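Local coordinates for penaeus monodon metallodensovirus major capsid protein (Penaeus monodon metallodensovirus, PDB 6WH7), which forms the icosahedral shell of this shrimp densovirus, sixty copies assembling into the capsid that presumably encloses the viral genome, at residues T153-L167 against S202-G214. Residues are numbered along the deposited sequence; the frame is centred on the assembly and turned at random.
Sequences TSPYMIHSIDDQQCL and STIFNKNRYWKQG
The rings of Tyr156 and Tyr210 lie in an offset stack, centroids 4.3 Å apart and planes at 13°, with Tyr156 CE1 over the centre of the Tyr210 ring. Tyr156 reaches this place with CG between its backbone N and carbonyl carbon (chi1 52°), which lays its ring alongside that of Tyr210. Ile158 CG1 sits in plane at the edge of the Tyr156 ring and also touches Tyr210 CD1 at 3.4 Å. On the other face of the sheet, Met157 bends at chi3 (72°) to bring CE in plane against the edge of the Trp211 indole. The Phe205 ring has Ile204 CG1 over one face and Leu167 CD2 in plane at its edge, stacks with Tyr272, and crosses the carboxylate of Asp162, whose two oxygens receive the backbone N-H groups of Cys166 and Leu167.

The backbones of strands 157-162 and 207-211 run antiparallel, with Met157-Trp211, His159-Arg209 and Ile161-Lys207 as hydrogen-bonded pairs. Between the last two, Ser160 OG donates to Asn208 OD1 in the carbonyl plane. Past the strand end, Asn206 ND2 donates to the anti lone pair of Asp163 OD2 (3.1 Å), while Asn206 OD1 accepts from the backbone N of Tyr52 of a neighbouring subunit.

Strand 207-211 is an outermost strand of its sheet within the chain, consistent with the jelly-roll core of parvovirus capsid proteins, yet Arg209 and Tyr210 pair with a strand of that same neighbour. The chemistry is thus divided: Tyr156, Ile158 and Tyr210 pack on one face and Met157 and Trp211 on the other, while backbone bonds and the buried Ser160-Asn208 pair join a strand that carries the sheet across a capsid interface.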
ATOM      1  N   THR A 153     -14.669  55.180 -78.989  1.00 26.78           N
ATOM      2  CA  THR A 153     -14.803  54.124 -77.994  1.00 26.78           C
ATOM      3  C   THR A 153     -16.149  54.156 -77.284  1.00 26.78           C
ATOM      4  O   THR A 153     -16.693  53.099 -76.949  1.00 26.78           O
ATOM      5  CB  THR A 153     -13.665  54.230 -76.980  1.00 28.41           C
ATOM      6  OG1 THR A 153     -12.413  54.146 -77.670  1.00 28.41           O
ATOM      7  CG2 THR A 153     -13.737  53.104 -75.965  1.00 28.41           C
ATOM      8  N   SER A 154     -16.696  55.349 -77.059  1.00 25.12           N
ATOM      9  CA  SER A 154     -17.847  55.494 -76.172  1.00 25.12           C
ATOM     10  C   SER A 154     -19.094  54.718 -76.587  1.00 25.12           C
ATOM     11  O   SER A 154     -19.795  54.224 -75.687  1.00 25.12           O
ATOM     12  CB  SER A 154     -18.167  56.985 -76.004  1.00 27.29           C
ATOM     13  OG  SER A 154     -18.484  57.585 -77.241  1.00 27.29           O
ATOM     14  N   PRO A 155     -19.445  54.572 -77.876  1.00 22.09           N
ATOM     15  CA  PRO A 155     -20.670  53.832 -78.193  1.00 22.09           C
ATOM     16  C   PRO A 155     -20.583  52.357 -77.843  1.00 22.09           C
ATOM     17  O   PRO A 155     -19.616  51.891 -77.233  1.00 22.09           O
ATOM     18  CB  PRO A 155     -20.815  54.027 -79.701  1.00 23.94           C
ATOM     19  CG  PRO A 155     -20.064  55.232 -79.993  1.00 23.94           C
ATOM     20  CD  PRO A 155     -18.891  55.189 -79.086  1.00 23.94           C
ATOM     21  N   TYR A 156     -21.612  51.617 -78.230  1.00 17.21           N
ATOM     22  CA  TYR A 156     -21.648  50.176 -78.065  1.00 17.21           C
ATOM     23  C   TYR A 156     -22.468  49.598 -79.200  1.00 17.21           C
ATOM     24  O   TYR A 156     -23.262  50.295 -79.833  1.00 17.21           O
ATOM     25  CB  TYR A 156     -22.232  49.776 -76.711  1.00 16.06           C
ATOM     26  CG  TYR A 156     -23.558  50.422 -76.420  1.00 16.06           C
ATOM     27  CD1 TYR A 156     -24.740  49.886 -76.899  1.00 16.06           C
ATOM     28  CD2 TYR A 156     -23.629  51.567 -75.652  1.00 16.06           C
ATOM     29  CE1 TYR A 156     -25.938  50.484 -76.634  1.00 16.06           C
ATOM     30  CE2 TYR A 156     -24.820  52.160 -75.383  1.00 16.06           C
ATOM     31  CZ  TYR A 156     -25.971  51.622 -75.872  1.00 16.06           C
ATOM     32  OH  TYR A 156     -27.163  52.229 -75.596  1.00 16.06           O
ATOM     33  N   MET A 157     -22.259  48.321 -79.467  1.00 15.46           N
ATOM     34  CA  MET A 157     -23.109  47.580 -80.380  1.00 15.46           C
ATOM     35  C   MET A 157     -23.975  46.646 -79.558  1.00 15.46           C
ATOM     36  O   MET A 157     -23.492  45.999 -78.627  1.00 15.46           O
ATOM     37  CB  MET A 157     -22.291  46.797 -81.405  1.00 16.16           C
ATOM     38  CG  MET A 157     -23.143  46.041 -82.399  1.00 16.16           C
ATOM     39  SD  MET A 157     -22.190  45.207 -83.660  1.00 16.16           S
ATOM     40  CE  MET A 157     -21.481  43.891 -82.698  1.00 16.16           C
ATOM     41  N   ILE A 158     -25.255  46.594 -79.884  1.00 14.31           N
ATOM     42  CA  ILE A 158     -26.214  45.824 -79.108  1.00 14.31           C
ATOM     43  C   ILE A 158     -26.343  44.448 -79.737  1.00 14.31           C
ATOM     44  O   ILE A 158     -26.716  44.329 -80.906  1.00 14.31           O
ATOM     45  CB  ILE A 158     -27.575  46.528 -79.054  1.00 14.36           C
ATOM     46  CG1 ILE A 158     -27.424  47.926 -78.478  1.00 14.36           C
ATOM     47  CG2 ILE A 158     -28.525  45.745 -78.195  1.00 14.36           C
ATOM     48  CD1 ILE A 158     -28.651  48.754 -78.598  1.00 14.36           C
ATOM     49  N   HIS A 159     -26.030  43.411 -78.975  1.00 13.06           N
ATOM     50  CA  HIS A 159     -26.348  42.052 -79.376  1.00 13.06           C
ATOM     51  C   HIS A 159     -27.666  41.671 -78.727  1.00 13.06           C
ATOM     52  O   HIS A 159     -27.782  41.681 -77.500  1.00 13.06           O
ATOM     53  CB  HIS A 159     -25.274  41.059 -78.962  1.00 12.16           C
ATOM     54  CG  HIS A 159     -25.527  39.681 -79.478  1.00 12.16           C
ATOM     55  ND1 HIS A 159     -25.312  39.332 -80.789  1.00 12.16           N
ATOM     56  CD2 HIS A 159     -26.090  38.603 -78.891  1.00 12.16           C
ATOM     57  CE1 HIS A 159     -25.661  38.073 -80.970  1.00 12.16           C
ATOM     58  NE2 HIS A 159     -26.140  37.609 -79.834  1.00 12.16           N
ATOM     59  N   SER A 160     -28.646  41.324 -79.541  1.00 12.99           N
ATOM     60  CA  SER A 160     -29.976  41.010 -79.059  1.00 12.99           C
ATOM     61  C   SER A 160     -30.280  39.547 -79.324  1.00 12.99           C
ATOM     62  O   SER A 160     -30.074  39.059 -80.435  1.00 12.99           O
ATOM     63  CB  SER A 160     -31.013  41.894 -79.740  1.00 14.23           C
ATOM     64  OG  SER A 160     -30.792  43.254 -79.435  1.00 14.23           O
ATOM     65  N   ILE A 161     -30.751  38.853 -78.299  1.00 14.04           N
ATOM     66  CA  ILE A 161     -31.279  37.506 -78.428  1.00 14.04           C
ATOM     67  C   ILE A 161     -32.780  37.596 -78.233  1.00 14.04           C
ATOM     68  O   ILE A 161     -33.243  38.126 -77.220  1.00 14.04           O
ATOM     69  CB  ILE A 161     -30.660  36.549 -77.401  1.00 12.80           C
ATOM     70  CG1 ILE A 161     -29.162  36.415 -77.627  1.00 12.80           C
ATOM     71  CG2 ILE A 161     -31.309  35.205 -77.497  1.00 12.80           C
ATOM     72  CD1 ILE A 161     -28.484  35.642 -76.557  1.00 12.80           C
ATOM     73  N   ASP A 162     -33.542  37.079 -79.182  1.00 14.85           N
ATOM     74  CA  ASP A 162     -34.988  37.189 -79.104  1.00 14.85           C
ATOM     75  C   ASP A 162     -35.503  35.858 -78.580  1.00 14.85           C
ATOM     76  O   ASP A 162     -35.757  34.929 -79.346  1.00 14.85           O
ATOM     77  CB  ASP A 162     -35.551  37.517 -80.478  1.00 16.31           C
ATOM     78  CG  ASP A 162     -37.002  37.870 -80.439  1.00 16.31           C
ATOM     79  OD1 ASP A 162     -37.555  37.985 -79.330  1.00 16.31           O
ATOM     80  OD2 ASP A 162     -37.591  38.033 -81.521  1.00 16.31           O
ATOM     81  N   ASP A 163     -35.729  35.805 -77.272  1.00 16.62           N
ATOM     82  CA  ASP A 163     -36.193  34.620 -76.569  1.00 16.62           C
ATOM     83  C   ASP A 163     -37.702  34.494 -76.598  1.00 16.62           C
ATOM     84  O   ASP A 163     -38.235  33.395 -76.770  1.00 16.62           O
ATOM     85  CB  ASP A 163     -35.700  34.657 -75.129  1.00 18.02           C
ATOM     86  CG  ASP A 163     -34.219  34.413 -75.023  1.00 18.02           C
ATOM     87  OD1 ASP A 163     -33.658  33.818 -75.961  1.00 18.02           O
ATOM     88  OD2 ASP A 163     -33.611  34.831 -74.018  1.00 18.02           O
ATOM     89  N   GLN A 164     -38.396  35.610 -76.406  1.00 17.33           N
ATOM     90  CA  GLN A 164     -39.844  35.635 -76.480  1.00 17.33           C
ATOM     91  C   GLN A 164     -40.349  35.569 -77.908  1.00 17.33           C
ATOM     92  O   GLN A 164     -41.561  35.467 -78.109  1.00 17.33           O
ATOM     93  CB  GLN A 164     -40.360  36.886 -75.789  1.00 18.03           C
ATOM     94  CG  GLN A 164     -40.061  36.914 -74.306  1.00 18.03           C
ATOM     95  CD  GLN A 164     -40.850  35.884 -73.537  1.00 18.03           C
ATOM     96  OE1 GLN A 164     -40.363  34.796 -73.254  1.00 18.03           O
ATOM     97  NE2 GLN A 164     -42.073  36.232 -73.175  1.00 18.03           N
ATOM     98  N   GLN A 165     -39.454  35.612 -78.890  1.00 16.95           N
ATOM     99  CA  GLN A 165     -39.803  35.553 -80.304  1.00 16.95           C
ATOM    100  C   GLN A 165     -40.757  36.686 -80.682  1.00 16.95           C
ATOM    101  O   GLN A 165     -41.871  36.475 -81.161  1.00 16.95           O
ATOM    102  CB  GLN A 165     -40.379  34.186 -80.675  1.00 16.96           C
ATOM    103  CG  GLN A 165     -40.595  33.991 -82.159  1.00 16.96           C
ATOM    104  CD  GLN A 165     -41.020  32.598 -82.489  1.00 16.96           C
ATOM    105  OE1 GLN A 165     -41.021  31.734 -81.632  1.00 16.96           O
ATOM    106  NE2 GLN A 165     -41.396  32.368 -83.731  1.00 16.96           N
ATOM    107  N   CYS A 166     -40.308  37.910 -80.415  1.00 17.71           N
ATOM    108  CA  CYS A 166     -40.978  39.067 -80.990  1.00 17.71           C
ATOM    109  C   CYS A 166     -41.051  38.943 -82.502  1.00 17.71           C
ATOM    110  O   CYS A 166     -42.077  39.253 -83.114  1.00 17.71           O
ATOM    111  CB  CYS A 166     -40.244  40.346 -80.600  1.00 18.13           C
ATOM    112  SG  CYS A 166     -40.176  40.667 -78.842  1.00 18.13           S
ATOM    113  N   LEU A 167     -39.972  38.478 -83.117  1.00 17.28           N
ATOM    114  CA  LEU A 167     -39.878  38.299 -84.558  1.00 17.28           C
ATOM    115  C   LEU A 167     -39.865  36.807 -84.843  1.00 17.28           C
ATOM    116  O   LEU A 167     -38.892  36.117 -84.528  1.00 17.28           O
ATOM    117  CB  LEU A 167     -38.626  38.976 -85.106  1.00 17.22           C
ATOM    118  CG  LEU A 167     -38.704  40.459 -85.449  1.00 17.22           C
ATOM    119  CD1 LEU A 167     -39.023  41.284 -84.236  1.00 17.22           C
ATOM    120  CD2 LEU A 167     -37.380  40.896 -86.031  1.00 17.22           C
ATOM    121  N   SER A 202     -33.559  46.736 -79.956  1.00 16.84           N
ATOM    122  CA  SER A 202     -33.134  46.481 -78.587  1.00 16.84           C
ATOM    123  C   SER A 202     -34.275  46.574 -77.584  1.00 16.84           C
ATOM    124  O   SER A 202     -34.193  45.967 -76.515  1.00 16.84           O
ATOM    125  CB  SER A 202     -32.036  47.468 -78.207  1.00 15.90           C
ATOM    126  OG  SER A 202     -31.668  47.323 -76.850  1.00 15.90           O
ATOM    127  N   THR A 203     -35.329  47.322 -77.894  1.00 16.71           N
ATOM    128  CA  THR A 203     -36.366  47.569 -76.903  1.00 16.71           C
ATOM    129  C   THR A 203     -37.332  46.403 -76.765  1.00 16.71           C
ATOM    130  O   THR A 203     -37.864  46.174 -75.677  1.00 16.71           O
ATOM    131  CB  THR A 203     -37.131  48.840 -77.255  1.00 17.35           C
ATOM    132  OG1 THR A 203     -37.729  48.693 -78.544  1.00 17.35           O
ATOM    133  CG2 THR A 203     -36.188  50.021 -77.281  1.00 17.35           C
ATOM    134  N   ILE A 204     -37.603  45.685 -77.851  1.00 16.72           N
ATOM    135  CA  ILE A 204     -38.518  44.555 -77.779  1.00 16.72           C
ATOM    136  C   ILE A 204     -37.813  43.282 -77.329  1.00 16.72           C
ATOM    137  O   ILE A 204     -38.395  42.463 -76.613  1.00 16.72           O
ATOM    138  CB  ILE A 204     -39.226  44.377 -79.127  1.00 17.35           C
ATOM    139  CG1 ILE A 204     -38.214  44.150 -80.242  1.00 17.35           C
ATOM    140  CG2 ILE A 204     -40.046  45.596 -79.413  1.00 17.35           C
ATOM    141  CD1 ILE A 204     -38.840  43.761 -81.547  1.00 17.35           C
ATOM    142  N   PHE A 205     -36.563  43.089 -77.732  1.00 15.82           N
ATOM    143  CA  PHE A 205     -35.900  41.810 -77.528  1.00 15.82           C
ATOM    144  C   PHE A 205     -35.550  41.599 -76.063  1.00 15.82           C
ATOM    145  O   PHE A 205     -35.148  42.528 -75.361  1.00 15.82           O
ATOM    146  CB  PHE A 205     -34.656  41.728 -78.401  1.00 15.20           C
ATOM    147  CG  PHE A 205     -34.962  41.680 -79.864  1.00 15.20           C
ATOM    148  CD1 PHE A 205     -36.128  41.112 -80.312  1.00 15.20           C
ATOM    149  CD2 PHE A 205     -34.124  42.267 -80.784  1.00 15.20           C
ATOM    150  CE1 PHE A 205     -36.423  41.082 -81.647  1.00 15.20           C
ATOM    151  CE2 PHE A 205     -34.421  42.248 -82.119  1.00 15.20           C
ATOM    152  CZ  PHE A 205     -35.568  41.653 -82.552  1.00 15.20           C
ATOM    153  N   ASN A 206     -35.741  40.367 -75.600  1.00 15.69           N
ATOM    154  CA  ASN A 206     -35.502  40.000 -74.214  1.00 15.69           C
ATOM    155  C   ASN A 206     -34.075  40.274 -73.777  1.00 15.69           C
ATOM    156  O   ASN A 206     -33.828  41.174 -72.973  1.00 15.69           O
ATOM    157  CB  ASN A 206     -35.818  38.524 -73.999  1.00 16.81           C
ATOM    158  CG  ASN A 206     -35.696  38.118 -72.561  1.00 16.81           C
ATOM    159  OD1 ASN A 206     -35.997  38.889 -71.659  1.00 16.81           O
ATOM    160  ND2 ASN A 206     -35.200  36.920 -72.333  1.00 16.81           N
ATOM    161  N   LYS A 207     -33.132  39.494 -74.290  1.00 14.89           N
ATOM    162  CA  LYS A 207     -31.737  39.612 -73.897  1.00 14.89           C
ATOM    163  C   LYS A 207     -31.040  40.557 -74.857  1.00 14.89           C
ATOM    164  O   LYS A 207     -30.973  40.289 -76.058  1.00 14.89           O
ATOM    165  CB  LYS A 207     -31.049  38.251 -73.895  1.00 16.27           C
ATOM    166  CG  LYS A 207     -31.594  37.297 -72.868  1.00 16.27           C
ATOM    167  CD  LYS A 207     -30.832  35.993 -72.871  1.00 16.27           C
ATOM    168  CE  LYS A 207     -29.442  36.184 -72.306  1.00 16.27           C
ATOM    169  NZ  LYS A 207     -29.490  36.543 -70.866  1.00 16.27           N
ATOM    170  N   ASN A 208     -30.538  41.664 -74.332  1.00 14.38           N
ATOM    171  CA  ASN A 208     -29.820  42.651 -75.121  1.00 14.38           C
ATOM    172  C   ASN A 208     -28.514  42.927 -74.402  1.00 14.38           C
ATOM    173  O   ASN A 208     -28.524  43.471 -73.298  1.00 14.38           O
ATOM    174  CB  ASN A 208     -30.628  43.932 -75.266  1.00 15.03           C
ATOM    175  CG  ASN A 208     -31.906  43.723 -76.006  1.00 15.03           C
ATOM    176  OD1 ASN A 208     -31.921  43.619 -77.225  1.00 15.03           O
ATOM    177  ND2 ASN A 208     -33.000  43.659 -75.274  1.00 15.03           N
ATOM    178  N   ARG A 209     -27.399  42.565 -75.014  1.00 14.34           N
ATOM    179  CA  ARG A 209     -26.085  42.882 -74.479  1.00 14.34           C
ATOM    180  C   ARG A 209     -25.574  44.131 -75.166  1.00 14.34           C
ATOM    181  O   ARG A 209     -25.517  44.179 -76.395  1.00 14.34           O
ATOM    182  CB  ARG A 209     -25.108  41.730 -74.686  1.00 14.79           C
ATOM    183  CG  ARG A 209     -25.418  40.525 -73.855  1.00 14.79           C
ATOM    184  CD  ARG A 209     -24.481  39.388 -74.159  1.00 14.79           C
ATOM    185  NE  ARG A 209     -24.787  38.233 -73.331  1.00 14.79           N
ATOM    186  CZ  ARG A 209     -25.757  37.371 -73.598  1.00 14.79           C
ATOM    187  NH1 ARG A 209     -26.513  37.541 -74.667  1.00 14.79           N
ATOM    188  NH2 ARG A 209     -25.979  36.346 -72.794  1.00 14.79           N
ATOM    189  N   TYR A 210     -25.212  45.141 -74.386  1.00 15.30           N
ATOM    190  CA  TYR A 210     -24.541  46.304 -74.944  1.00 15.30           C
ATOM    191  C   TYR A 210     -23.057  46.003 -74.896  1.00 15.30           C
ATOM    192  O   TYR A 210     -22.466  45.922 -73.819  1.00 15.30           O
ATOM    193  CB  TYR A 210     -24.864  47.592 -74.196  1.00 15.15           C
ATOM    194  CG  TYR A 210     -26.314  47.994 -74.211  1.00 15.15           C
ATOM    195  CD1 TYR A 210     -27.197  47.441 -75.109  1.00 15.15           C
ATOM    196  CD2 TYR A 210     -26.758  49.040 -73.438  1.00 15.15           C
ATOM    197  CE1 TYR A 210     -28.508  47.828 -75.147  1.00 15.15           C
ATOM    198  CE2 TYR A 210     -28.069  49.455 -73.480  1.00 15.15           C
ATOM    199  CZ  TYR A 210     -28.939  48.846 -74.338  1.00 15.15           C
ATOM    200  OH  TYR A 210     -30.248  49.251 -74.389  1.00 15.15           O
ATOM    201  N   TRP A 211     -22.459  45.842 -76.061  1.00 15.58           N
ATOM    202  CA  TRP A 211     -21.122  45.294 -76.171  1.00 15.58           C
ATOM    203  C   TRP A 211     -20.200  46.394 -76.655  1.00 15.58           C
ATOM    204  O   TRP A 211     -20.462  47.029 -77.678  1.00 15.58           O
ATOM    205  CB  TRP A 211     -21.137  44.068 -77.078  1.00 14.31           C
ATOM    206  CG  TRP A 211     -19.850  43.368 -77.258  1.00 14.31           C
ATOM    207  CD1 TRP A 211     -19.083  42.819 -76.288  1.00 14.31           C
ATOM    208  CD2 TRP A 211     -19.291  42.929 -78.496  1.00 14.31           C
ATOM    209  NE1 TRP A 211     -18.011  42.169 -76.832  1.00 14.31           N
ATOM    210  CE2 TRP A 211     -18.127  42.211 -78.193  1.00 14.31           C
ATOM    211  CE3 TRP A 211     -19.642  43.105 -79.837  1.00 14.31           C
ATOM    212  CZ2 TRP A 211     -17.309  41.678 -79.177  1.00 14.31           C
ATOM    213  CZ3 TRP A 211     -18.833  42.570 -80.804  1.00 14.31           C
ATOM    214  CH2 TRP A 211     -17.678  41.870 -80.477  1.00 14.31           C
ATOM    215  N   LYS A 212     -19.141  46.631 -75.900  1.00 17.40           N
ATOM    216  CA  LYS A 212     -18.312  47.809 -76.038  1.00 17.40           C
ATOM    217  C   LYS A 212     -16.916  47.385 -76.454  1.00 17.40           C
ATOM    218  O   LYS A 212     -16.538  46.222 -76.315  1.00 17.40           O
ATOM    219  CB  LYS A 212     -18.262  48.583 -74.723  1.00 18.13           C
ATOM    220  CG  LYS A 212     -19.600  49.139 -74.295  1.00 18.13           C
ATOM    221  CD  LYS A 212     -19.491  49.930 -73.021  1.00 18.13           C
ATOM    222  CE  LYS A 212     -20.795  50.645 -72.697  1.00 18.13           C
ATOM    223  NZ  LYS A 212     -21.864  49.729 -72.209  1.00 18.13           N
ATOM    224  N   GLN A 213     -16.167  48.326 -77.013  1.00 19.08           N
ATOM    225  CA  GLN A 213     -14.763  48.068 -77.271  1.00 19.08           C
ATOM    226  C   GLN A 213     -14.073  47.691 -75.973  1.00 19.08           C
ATOM    227  O   GLN A 213     -14.256  48.345 -74.946  1.00 19.08           O
ATOM    228  CB  GLN A 213     -14.087  49.286 -77.884  1.00 23.28           C
ATOM    229  CG  GLN A 213     -14.544  49.643 -79.267  1.00 23.28           C
ATOM    230  CD  GLN A 213     -13.783  50.824 -79.802  1.00 23.28           C
ATOM    231  OE1 GLN A 213     -13.260  51.624 -79.037  1.00 23.28           O
ATOM    232  NE2 GLN A 213     -13.692  50.932 -81.115  1.00 23.28           N
ATOM    233  N   GLY A 214     -13.290  46.626 -76.015  1.00 18.63           N
ATOM    234  CA  GLY A 214     -12.602  46.150 -74.849  1.00 18.63           C
ATOM    235  C   GLY A 214     -13.353  45.115 -74.050  1.00 18.63           C
ATOM    236  O   GLY A 214     -12.748  44.460 -73.199  1.00 18.63           O
TER